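Local atomic coordinates of type IV secretion system protein DotB (Yersinia pseudotuberculosis IP 31758, PDB entry 6GEF), a protein that probably hydrolyses ATP as a hexameric motor of the type IVb secretion system. Residues I108-H116 with Q127-I135; F194-N204 with Y223-I233. All blocks are in the same frame, centred on the assembly; numbering follows the deposited sequence.

Interaction 1. Residues I108-H116 with Q127-I135; sequences INTRYEVFH and QRFGYRVNI
Asn-109 and Asn-134 are brought together by different first torsions: CG of Asn-109 stands opposite its carbonyl carbon (chi1 -57°), whereas CG of Asn-134 is anti to its own backbone N (chi1 168°), and the two amides end up side by side. They sit on an antiparallel beta hairpin with a long connection, whose first strand, 108-115, is an outermost strand, within this chain, of the antiparallel N-terminal sheet. Backbone bonds run along the ladder, among them Thr-110 N to Val-133 O at 2.9 Å and Val-114 N to Phe-129 O at 2.9 Å. On the face of Tyr-112, Val-114 and Phe-129, which helix 38-50 covers, apolar groups suit the largely covered setting: Val-133 CG2 touches Tyr-112 CB at 3.4 Å, and Val-114 CG2 lies 4.2 Å from Phe-129 CB. On the other face, the aliphatic part of Arg-128 runs alongside Phe-115, its CG 3.7 Å from CE2 of that ring, while the charged end can remain in solvent. Asn-134 OD1 is taken by Ser-136 OG, and its ND2 donates to Asn-109 OD1 at 3.2 Å, a bond lying near the Asn-134 amide plane but approaching the Asn-109 carbonyl from above its plane.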
# COMPACT_ATOMS: atom_id res chain seq x y z
N ILE A 108 -11.42 -29.09 -0.53
CA ILE A 108 -11.84 -30.29 0.18
C ILE A 108 -10.61 -31.20 0.28
O ILE A 108 -10.31 -32.00 -0.62
CB ILE A 108 -12.98 -30.99 -0.56
CG1 ILE A 108 -14.19 -30.05 -0.66
CG2 ILE A 108 -13.35 -32.31 0.16
CD1 ILE A 108 -15.41 -30.72 -1.28
N ASN A 109 -9.90 -31.09 1.40
CA ASN A 109 -8.87 -32.05 1.79
C ASN A 109 -9.26 -32.66 3.13
O ASN A 109 -9.45 -31.95 4.09
CB ASN A 109 -7.51 -31.37 1.88
CG ASN A 109 -7.10 -30.70 0.59
OD1 ASN A 109 -6.68 -31.38 -0.37
ND2 ASN A 109 -7.25 -29.36 0.53
N THR A 110 -9.33 -33.97 3.18
CA THR A 110 -9.61 -34.70 4.41
C THR A 110 -8.73 -35.94 4.45
O THR A 110 -7.85 -36.13 3.63
CB THR A 110 -11.13 -35.07 4.50
OG1 THR A 110 -11.87 -34.29 3.55
CG2 THR A 110 -11.64 -34.79 5.90
N ARG A 111 -8.96 -36.78 5.45
CA ARG A 111 -8.38 -38.10 5.56
C ARG A 111 -9.46 -39.16 5.55
O ARG A 111 -10.57 -38.94 6.06
CB ARG A 111 -7.57 -38.19 6.84
CG ARG A 111 -6.22 -37.42 6.79
CD ARG A 111 -5.95 -36.65 8.07
NE ARG A 111 -6.97 -35.64 8.29
CZ ARG A 111 -7.01 -34.43 7.73
NH1 ARG A 111 -8.00 -33.60 8.02
NH2 ARG A 111 -6.05 -34.09 6.86
N TYR A 112 -9.16 -40.31 4.95
CA TYR A 112 -10.09 -41.40 4.80
C TYR A 112 -9.38 -42.70 5.17
O TYR A 112 -8.40 -43.06 4.52
CB TYR A 112 -10.62 -41.47 3.37
CG TYR A 112 -11.60 -42.60 3.11
CD1 TYR A 112 -12.93 -42.48 3.46
CD2 TYR A 112 -11.17 -43.80 2.56
CE1 TYR A 112 -13.83 -43.51 3.23
CE2 TYR A 112 -12.04 -44.83 2.31
CZ TYR A 112 -13.37 -44.69 2.66
OH TYR A 112 -14.27 -45.71 2.43
N GLU A 113 -9.91 -43.40 6.18
CA GLU A 113 -9.23 -44.56 6.74
C GLU A 113 -9.99 -45.82 6.40
O GLU A 113 -11.23 -45.84 6.41
CB GLU A 113 -9.13 -44.43 8.27
CG GLU A 113 -8.91 -43.03 8.80
CD GLU A 113 -7.47 -42.53 8.62
OE1 GLU A 113 -7.21 -41.33 8.80
OE2 GLU A 113 -6.61 -43.35 8.29
N VAL A 114 -9.26 -46.87 6.05
CA VAL A 114 -9.85 -48.18 5.75
C VAL A 114 -9.04 -49.24 6.48
O VAL A 114 -7.81 -49.17 6.54
CB VAL A 114 -9.86 -48.45 4.21
CG1 VAL A 114 -9.98 -47.18 3.42
CG2 VAL A 114 -8.62 -49.18 3.77
N PHE A 115 -9.74 -50.25 6.96
CA PHE A 115 -9.16 -51.20 7.94
C PHE A 115 -9.03 -52.55 7.27
O PHE A 115 -9.99 -53.07 6.69
CB PHE A 115 -10.04 -51.32 9.20
CG PHE A 115 -10.32 -50.02 9.88
CD1 PHE A 115 -11.32 -49.16 9.39
CD2 PHE A 115 -9.56 -49.61 10.97
CE1 PHE A 115 -11.54 -47.92 9.97
CE2 PHE A 115 -9.79 -48.38 11.57
CZ PHE A 115 -10.78 -47.53 11.07
N HIS A 116 -7.84 -53.13 7.33
CA HIS A 116 -7.60 -54.44 6.74
C HIS A 116 -8.48 -55.50 7.42
O HIS A 116 -8.53 -55.55 8.65
CB HIS A 116 -6.14 -54.84 6.90
CG HIS A 116 -5.62 -55.77 5.86
ND1 HIS A 116 -6.29 -56.92 5.43
CD2 HIS A 116 -4.49 -55.71 5.12
CE1 HIS A 116 -5.58 -57.51 4.49
NE2 HIS A 116 -4.50 -56.80 4.27
N GLN A 127 -5.42 -53.39 11.83
CA GLN A 127 -4.50 -52.52 11.17
C GLN A 127 -5.23 -51.52 10.28
O GLN A 127 -6.20 -51.88 9.59
CB GLN A 127 -3.49 -53.32 10.36
CG GLN A 127 -2.42 -52.46 9.66
CD GLN A 127 -1.63 -51.60 10.65
OE1 GLN A 127 -2.22 -50.87 11.45
NE2 GLN A 127 -0.29 -51.69 10.60
N ARG A 128 -4.76 -50.28 10.27
CA ARG A 128 -5.49 -49.17 9.69
C ARG A 128 -4.66 -48.47 8.62
O ARG A 128 -3.46 -48.30 8.80
CB ARG A 128 -5.89 -48.16 10.77
CG ARG A 128 -6.63 -46.94 10.26
CD ARG A 128 -6.51 -45.78 11.24
NE ARG A 128 -5.34 -45.88 12.11
CZ ARG A 128 -5.38 -45.72 13.44
NH1 ARG A 128 -6.53 -45.46 14.06
NH2 ARG A 128 -4.25 -45.85 14.14
N PHE A 129 -5.30 -48.12 7.52
CA PHE A 129 -4.63 -47.47 6.38
C PHE A 129 -5.28 -46.12 6.13
O PHE A 129 -6.49 -46.05 5.91
CB PHE A 129 -4.75 -48.37 5.14
CG PHE A 129 -3.80 -49.52 5.17
CD1 PHE A 129 -4.04 -50.64 6.01
CD2 PHE A 129 -2.68 -49.52 4.31
CE1 PHE A 129 -3.15 -51.69 6.02
CE2 PHE A 129 -1.80 -50.58 4.30
CZ PHE A 129 -2.05 -51.67 5.16
N GLY A 130 -4.46 -45.08 6.16
CA GLY A 130 -4.93 -43.72 5.89
C GLY A 130 -4.75 -43.34 4.45
O GLY A 130 -3.85 -43.81 3.76
N TYR A 131 -5.61 -42.44 4.01
CA TYR A 131 -5.50 -41.79 2.69
C TYR A 131 -5.76 -40.31 2.85
O TYR A 131 -6.61 -39.90 3.62
CB TYR A 131 -6.49 -42.40 1.70
CG TYR A 131 -6.14 -43.81 1.27
CD1 TYR A 131 -6.45 -44.91 2.09
CD2 TYR A 131 -5.48 -44.05 0.07
CE1 TYR A 131 -6.12 -46.18 1.69
CE2 TYR A 131 -5.17 -45.34 -0.31
CZ TYR A 131 -5.49 -46.40 0.52
OH TYR A 131 -5.18 -47.68 0.10
N ARG A 132 -5.02 -39.51 2.10
CA ARG A 132 -5.29 -38.08 1.95
C ARG A 132 -6.24 -37.90 0.77
O ARG A 132 -5.91 -38.24 -0.36
CB ARG A 132 -3.99 -37.31 1.70
CG ARG A 132 -2.86 -37.69 2.66
CD ARG A 132 -1.62 -36.91 2.35
NE ARG A 132 -0.54 -37.23 3.28
CZ ARG A 132 -0.34 -36.63 4.46
NH1 ARG A 132 0.69 -36.96 5.21
NH2 ARG A 132 -1.17 -35.67 4.85
N VAL A 133 -7.43 -37.36 1.03
CA VAL A 133 -8.48 -37.23 0.05
C VAL A 133 -8.59 -35.76 -0.34
O VAL A 133 -8.99 -34.91 0.46
CB VAL A 133 -9.83 -37.73 0.62
CG1 VAL A 133 -10.95 -37.60 -0.41
CG2 VAL A 133 -9.69 -39.18 1.08
N ASN A 134 -8.23 -35.47 -1.59
CA ASN A 134 -8.56 -34.21 -2.23
C ASN A 134 -9.74 -34.41 -3.16
O ASN A 134 -9.72 -35.31 -3.99
CB ASN A 134 -7.35 -33.69 -3.02
CG ASN A 134 -7.71 -32.55 -3.94
OD1 ASN A 134 -7.90 -32.76 -5.14
ND2 ASN A 134 -7.76 -31.36 -3.40
N ILE A 135 -10.74 -33.56 -3.03
CA ILE A 135 -11.89 -33.52 -3.92
C ILE A 135 -11.91 -32.18 -4.64
O ILE A 135 -12.08 -31.16 -4.00
CB ILE A 135 -13.21 -33.76 -3.15
CG1 ILE A 135 -13.17 -35.11 -2.44
CG2 ILE A 135 -14.41 -33.71 -4.08
CD1 ILE A 135 -14.44 -35.55 -1.81

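Interaction 2. Residues F194-N204 with Y223-I233; sequences FSSIIRYIMEN and YDNIKSAHSII
The helix that begins within the probable Walker A motif of this P-loop ATPase, 187-203, is gripped along its C-terminal half by the chain that winds from Tyr-223 into the edge strand 232-237. Met-202 lies at the centre of the apolar packing, its flexible thioether fitting between unlike neighbours. With CG anti to the carbonyl carbon and a bend at the last torsion (chi3 76°), it sends CE to within 3.9 Å of Ile-233 CG2, and SD lies 5.0 Å from the centroid of the Tyr-223 ring in an oblique Met-aromatic contact. One turn earlier, Ile-198 crosses the tyrosine at about a right angle, with CG2 3.3 Å from CE2. Ile-226 lies across the intrahelical salt bridge of Arg-199 and Glu-203. Its CD1 rests over one face of the guanidinium, 4.1 Å from Arg-199 NE, and its CG2 reaches Glu-203 CG at 3.7 Å, so a branched apolar residue meets the aliphatic part of one partner and the flat face of the other. At the helix end, Ser-228 is small enough to approach the backbone closely, and its OG donates to Met-202 O at 2.6 Å. His-230 NE2 adds a weak bond of 3.3 Å to Ile-201 O, which lies in the plane of the imidazole at its edge. Ser-228, and more weakly His-230, thus offer donors to carbonyls that the ending helix leaves without a following turn, joining its polar end to the loop while methionine, tyrosine and isoleucine hold its side by apolar packing.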
# COMPACT_ATOMS: atom_id res chain seq x y z
N PHE A 194 14.55 -39.83 4.68
CA PHE A 194 14.84 -39.14 5.94
C PHE A 194 14.12 -39.76 7.12
O PHE A 194 14.67 -39.83 8.21
CB PHE A 194 14.47 -37.64 5.82
CG PHE A 194 15.63 -36.76 5.42
CD1 PHE A 194 16.91 -37.07 5.77
CD2 PHE A 194 15.42 -35.65 4.64
CE1 PHE A 194 17.96 -36.27 5.40
CE2 PHE A 194 16.45 -34.83 4.25
CZ PHE A 194 17.73 -35.14 4.63
N SER A 195 12.91 -40.26 6.90
CA SER A 195 12.20 -40.98 7.96
C SER A 195 12.94 -42.23 8.35
O SER A 195 13.14 -42.49 9.54
CB SER A 195 10.76 -41.27 7.50
OG SER A 195 10.77 -42.00 6.29
N SER A 196 13.34 -43.04 7.39
CA SER A 196 14.15 -44.23 7.69
C SER A 196 15.40 -43.84 8.46
O SER A 196 15.73 -44.44 9.48
CB SER A 196 14.51 -44.96 6.39
OG SER A 196 13.37 -45.62 5.87
N ILE A 197 16.11 -42.82 7.99
CA ILE A 197 17.33 -42.38 8.67
C ILE A 197 17.04 -41.97 10.12
O ILE A 197 17.83 -42.21 11.02
CB ILE A 197 18.03 -41.25 7.89
CG1 ILE A 197 18.56 -41.76 6.56
CG2 ILE A 197 19.15 -40.65 8.73
CD1 ILE A 197 19.44 -40.77 5.81
N ILE A 198 15.88 -41.37 10.35
CA ILE A 198 15.52 -40.90 11.68
C ILE A 198 15.15 -42.09 12.60
O ILE A 198 15.50 -42.08 13.78
CB ILE A 198 14.40 -39.85 11.61
CG1 ILE A 198 14.93 -38.56 11.01
CG2 ILE A 198 13.82 -39.59 12.98
CD1 ILE A 198 13.92 -37.46 10.79
N ARG A 199 14.44 -43.08 12.07
CA ARG A 199 14.14 -44.26 12.84
C ARG A 199 15.43 -45.00 13.19
O ARG A 199 15.61 -45.49 14.33
CB ARG A 199 13.16 -45.16 12.09
CG ARG A 199 13.80 -46.25 11.25
CD ARG A 199 12.85 -47.37 10.99
NE ARG A 199 12.66 -48.25 12.16
CZ ARG A 199 12.09 -49.45 12.10
NH1 ARG A 199 11.60 -49.92 10.96
NH2 ARG A 199 12.01 -50.20 13.18
N TYR A 200 16.33 -45.17 12.23
CA TYR A 200 17.66 -45.68 12.52
C TYR A 200 18.33 -44.89 13.64
O TYR A 200 18.86 -45.47 14.59
CB TYR A 200 18.53 -45.65 11.26
CG TYR A 200 19.96 -46.08 11.49
CD1 TYR A 200 20.28 -47.42 11.72
CD2 TYR A 200 21.00 -45.15 11.43
CE1 TYR A 200 21.58 -47.81 11.93
CE2 TYR A 200 22.30 -45.52 11.67
CZ TYR A 200 22.60 -46.86 11.90
OH TYR A 200 23.90 -47.26 12.07
N ILE A 201 18.27 -43.56 13.55
CA ILE A 201 18.91 -42.73 14.56
C ILE A 201 18.35 -43.02 15.94
O ILE A 201 19.11 -43.27 16.89
CB ILE A 201 18.78 -41.23 14.19
CG1 ILE A 201 19.83 -40.83 13.17
CG2 ILE A 201 18.89 -40.35 15.44
CD1 ILE A 201 19.77 -39.37 12.77
N MET A 202 17.04 -43.02 16.06
CA MET A 202 16.40 -43.27 17.36
C MET A 202 16.73 -44.68 17.88
O MET A 202 16.99 -44.85 19.06
CB MET A 202 14.89 -43.10 17.25
CG MET A 202 14.43 -41.72 16.93
SD MET A 202 12.64 -41.60 16.72
CE MET A 202 12.14 -41.67 18.45
N GLU A 203 16.77 -45.65 16.98
CA GLU A 203 16.86 -47.05 17.42
C GLU A 203 18.30 -47.48 17.73
O GLU A 203 18.50 -48.30 18.61
CB GLU A 203 16.26 -47.97 16.36
CG GLU A 203 14.75 -47.93 16.28
CD GLU A 203 14.19 -48.76 15.16
OE1 GLU A 203 12.98 -49.07 15.17
OE2 GLU A 203 14.98 -49.12 14.23
N ASN A 204 19.27 -46.88 17.05
CA ASN A 204 20.67 -47.29 17.17
C ASN A 204 21.48 -46.21 17.87
O ASN A 204 21.00 -45.12 18.12
CB ASN A 204 21.25 -47.57 15.77
CG ASN A 204 20.57 -48.70 15.04
OD1 ASN A 204 19.35 -48.68 14.85
ND2 ASN A 204 21.35 -49.66 14.61
N TYR A 223 6.47 -41.47 14.24
CA TYR A 223 7.42 -42.25 15.04
C TYR A 223 6.84 -42.64 16.39
O TYR A 223 7.56 -42.79 17.37
CB TYR A 223 8.74 -41.47 15.21
CG TYR A 223 9.32 -40.94 13.93
CD1 TYR A 223 8.76 -39.82 13.30
CD2 TYR A 223 10.40 -41.54 13.34
CE1 TYR A 223 9.28 -39.33 12.11
CE2 TYR A 223 10.94 -41.07 12.16
CZ TYR A 223 10.36 -39.97 11.54
OH TYR A 223 10.89 -39.47 10.37
N ASP A 224 5.53 -42.83 16.44
CA ASP A 224 4.84 -43.23 17.66
C ASP A 224 5.26 -44.63 18.07
O ASP A 224 5.40 -44.90 19.28
CB ASP A 224 3.34 -43.15 17.48
CG ASP A 224 2.90 -41.71 17.01
OD1 ASP A 224 3.74 -40.80 16.99
OD2 ASP A 224 1.76 -41.41 16.67
N ASN A 225 5.53 -45.51 17.11
CA ASN A 225 5.83 -46.91 17.40
C ASN A 225 7.32 -47.21 17.44
O ASN A 225 7.70 -48.37 17.53
CB ASN A 225 5.13 -47.82 16.39
CG ASN A 225 3.63 -47.59 16.34
OD1 ASN A 225 3.01 -47.42 17.39
ND2 ASN A 225 3.03 -47.55 15.13
N ILE A 226 8.17 -46.19 17.37
CA ILE A 226 9.61 -46.37 17.38
C ILE A 226 10.09 -46.18 18.81
O ILE A 226 9.96 -45.11 19.40
CB ILE A 226 10.31 -45.37 16.45
CG1 ILE A 226 9.61 -45.31 15.09
CG2 ILE A 226 11.79 -45.73 16.29
CD1 ILE A 226 9.56 -46.63 14.36
N LYS A 227 10.64 -47.25 19.39
CA LYS A 227 11.29 -47.20 20.68
C LYS A 227 12.74 -46.71 20.51
O LYS A 227 13.48 -47.22 19.67
CB LYS A 227 11.30 -48.60 21.28
CG LYS A 227 10.43 -49.66 20.59
CD LYS A 227 10.54 -50.95 21.38
CE LYS A 227 9.92 -52.13 20.63
NZ LYS A 227 10.02 -53.36 21.45
N SER A 228 13.11 -45.72 21.30
CA SER A 228 14.47 -45.22 21.36
C SER A 228 14.96 -45.24 22.79
O SER A 228 14.18 -45.09 23.73
CB SER A 228 14.58 -43.77 20.80
OG SER A 228 15.90 -43.31 20.83
N ALA A 229 16.28 -45.40 22.94
CA ALA A 229 16.90 -45.43 24.26
C ALA A 229 17.30 -44.05 24.76
O ALA A 229 17.58 -43.91 25.95
CB ALA A 229 18.11 -46.37 24.25
N HIS A 230 17.34 -43.05 23.90
CA HIS A 230 18.10 -41.84 24.16
C HIS A 230 17.45 -40.60 23.55
O HIS A 230 17.86 -39.47 23.82
CB HIS A 230 19.53 -41.98 23.61
CG HIS A 230 19.59 -42.33 22.15
ND1 HIS A 230 19.43 -43.59 21.66
CD2 HIS A 230 19.77 -41.54 21.07
CE1 HIS A 230 19.51 -43.56 20.34
NE2 HIS A 230 19.72 -42.33 19.96
N SER A 231 16.44 -40.81 22.71
CA SER A 231 16.00 -39.83 21.74
C SER A 231 14.50 -39.60 21.88
O SER A 231 13.74 -40.53 22.17
CB SER A 231 16.29 -40.30 20.32
OG SER A 231 17.65 -40.15 19.98
N ILE A 232 14.09 -38.35 21.73
CA ILE A 232 12.68 -37.98 21.64
C ILE A 232 12.46 -37.23 20.33
O ILE A 232 13.34 -36.48 19.87
CB ILE A 232 12.26 -37.11 22.83
CG1 ILE A 232 12.30 -37.96 24.12
CG2 ILE A 232 10.85 -36.52 22.60
CD1 ILE A 232 12.27 -37.17 25.42
N ILE A 233 11.30 -37.50 19.72
CA ILE A 233 10.98 -36.92 18.41
C ILE A 233 9.71 -36.12 18.52
O ILE A 233 8.74 -36.58 19.13
CB ILE A 233 10.85 -38.03 17.34
CG1 ILE A 233 10.82 -37.42 15.94
CG2 ILE A 233 9.59 -38.85 17.55
CD1 ILE A 233 12.16 -36.88 15.47

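From the N terminus, interaction 1 comes first: 108-116 runs out and, after a loop of ten residues, 127-135 returns beside it. The chain then builds strand 143-153 and enters the ATPase domain, where interaction 2 closes a connection of 18 residues, strand 211-216 among them, between helix segment 194-204 and segment 223-233. The two closures follow in series, neither nested nor crossed, with centres about 25 Å apart and nearest atoms about 7 Å apart. Arg-132 of interaction 1 spans the domains, pairing with Glu-220 and the carbonyl of Ile-219 shortly before Tyr-223. Both contacts border other subunits: Asn-134 bonds weakly to Glu-251 of one neighbour, and Ile-233 O accepts from Lys-59 of another.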